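Local coordinates for centrosomal protein of 104 kDa (Homo sapiens, PDB 5LPH) that is required for building cilia and for the structural integrity of the ciliary tip, and carries a tubulin-binding TOG domain, at residues 185-190 / 194-199. Sequence-based numbering, arbitrary orientation.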
# COMPACT_ATOMS: atom_id res chain seq x y z
N GLN A 185 5.06 -8.48 -5.00
CA GLN A 185 6.32 -8.05 -5.58
C GLN A 185 7.44 -8.62 -4.71
O GLN A 185 7.35 -8.55 -3.48
CB GLN A 185 6.42 -6.51 -5.66
CG GLN A 185 7.46 -6.02 -6.66
CD GLN A 185 7.52 -4.51 -6.76
OE1 GLN A 185 6.51 -3.82 -6.61
NE2 GLN A 185 8.71 -3.99 -7.05
N PRO A 186 8.50 -9.18 -5.33
CA PRO A 186 9.45 -9.91 -4.50
C PRO A 186 10.20 -9.04 -3.49
O PRO A 186 10.46 -7.86 -3.75
CB PRO A 186 10.43 -10.52 -5.52
CG PRO A 186 9.91 -10.19 -6.87
CD PRO A 186 9.00 -9.01 -6.70
N LEU A 187 10.54 -9.63 -2.35
CA LEU A 187 11.27 -8.94 -1.29
C LEU A 187 12.71 -8.71 -1.75
O LEU A 187 13.36 -9.64 -2.22
CB LEU A 187 11.25 -9.75 0.01
CG LEU A 187 9.85 -9.94 0.61
CD1 LEU A 187 9.80 -10.99 1.71
CD2 LEU A 187 9.30 -8.61 1.12
N LYS A 188 13.18 -7.48 -1.59
CA LYS A 188 14.54 -7.11 -2.00
C LYS A 188 15.54 -7.71 -1.02
O LYS A 188 15.21 -7.91 0.16
CB LYS A 188 14.71 -5.58 -2.06
CG LYS A 188 13.72 -4.87 -2.95
CD LYS A 188 14.18 -4.74 -4.39
CE LYS A 188 13.26 -3.80 -5.15
NZ LYS A 188 13.58 -3.75 -6.60
N ALA A 189 16.74 -8.02 -1.52
CA ALA A 189 17.78 -8.67 -0.72
C ALA A 189 18.13 -7.86 0.54
O ALA A 189 18.14 -8.41 1.64
CB ALA A 189 19.03 -8.88 -1.56
N ASN A 190 18.37 -6.57 0.35
CA ASN A 190 18.71 -5.65 1.45
C ASN A 190 17.50 -5.07 2.21
O ASN A 190 17.65 -4.09 2.94
CB ASN A 190 19.59 -4.51 0.92
CG ASN A 190 18.85 -3.57 -0.02
OD1 ASN A 190 17.97 -4.01 -0.77
ND2 ASN A 190 19.20 -2.29 -0.00
N HIS A 194 11.43 -5.34 9.34
CA HIS A 194 10.07 -4.83 9.52
C HIS A 194 9.28 -4.76 8.22
O HIS A 194 8.10 -5.12 8.18
CB HIS A 194 10.09 -3.43 10.16
CG HIS A 194 10.61 -3.41 11.57
ND1 HIS A 194 10.18 -4.30 12.53
CD2 HIS A 194 11.50 -2.59 12.17
CE1 HIS A 194 10.80 -4.04 13.67
NE2 HIS A 194 11.61 -3.01 13.48
N LEU A 195 9.92 -4.28 7.15
CA LEU A 195 9.28 -4.13 5.84
C LEU A 195 8.83 -5.48 5.28
O LEU A 195 7.69 -5.63 4.84
CB LEU A 195 10.25 -3.46 4.86
CG LEU A 195 9.70 -3.05 3.49
CD1 LEU A 195 8.72 -1.89 3.63
CD2 LEU A 195 10.85 -2.66 2.57
N ALA A 196 9.74 -6.46 5.32
CA ALA A 196 9.46 -7.82 4.85
C ALA A 196 8.32 -8.50 5.63
O ALA A 196 7.43 -9.10 5.01
CB ALA A 196 10.72 -8.66 4.92
N MSE A 197 8.36 -8.40 6.96
CA MSE A 197 7.33 -9.01 7.85
C MSE A 197 5.98 -8.38 7.63
O MSE A 197 4.98 -9.08 7.60
CB MSE A 197 7.71 -9.02 9.35
CG MSE A 197 7.50 -10.36 10.09
SE MSE A 197 8.35 -11.88 9.16
CE MSE A 197 10.17 -11.20 9.50
N SER A 198 5.95 -7.06 7.42
CA SER A 198 4.70 -6.34 7.17
C SER A 198 4.07 -6.73 5.83
O SER A 198 2.86 -6.94 5.77
CB SER A 198 4.90 -4.82 7.21
OG SER A 198 5.16 -4.36 8.53
N GLN A 199 4.88 -6.83 4.79
CA GLN A 199 4.39 -7.24 3.46
C GLN A 199 3.79 -8.65 3.50
O GLN A 199 2.73 -8.91 2.93
CB GLN A 199 5.50 -7.16 2.42
CG GLN A 199 5.01 -7.41 1.00
CD GLN A 199 6.04 -7.12 -0.08
OE1 GLN A 199 6.99 -6.36 0.13
NE2 GLN A 199 5.86 -7.73 -1.24
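Gln199 holds CG opposite its backbone N (chi1 -173°) and runs extended beyond it, which carries its amide off helix 193-210 to the chain at 185-190; Leu187 holds CG opposite its own carbonyl carbon, sending its two methyls back to that helix. Leu187 and Gln199 thus reach past one another, each heading for the other's backbone. The contact belongs to the helical TOG domain, an array of HEAT-like antiparallel helices, and lies where the extended linker after helix 178-183 runs alongside the first turns of helix 193-210 before the chain turns back into it. The polar half is one hydrogen bond: Gln199 NE2 donates an N-H to Gln185 O at 2.8 Å. The donor lies in the plane of that carbonyl, at a C=O...N angle of 148°, whereas the acceptor sits slightly out of the Gln199 amide plane and the N-H is bent, at 140°. The same NE2 is also hydrogen-bonded to Leu183 O, so one amide nitrogen serves two carbonyls, one at the end of the preceding helix and one at the start of the linker, which should hold the carboxamide against rotation. The apolar half is Leu187 against Ala196, the closest backbone pair, with CA atoms 6.5 Å apart. With only a methyl at Ala196, Leu187 CD2 comes within 3.8 Å of Ala196 CA, and CB of Ala196 meets both leucine methyls. Phe225 of helix 219-229 touches Leu187 and Gln199, and Val237 of helix 235-252 packs on Ala196, tying the linker and its helix to the next helices of the array. Between the two halves, Leu187 CD2 rests 3.4 Å from Gln199 OE1, the amide oxygen beside the bonding NE2.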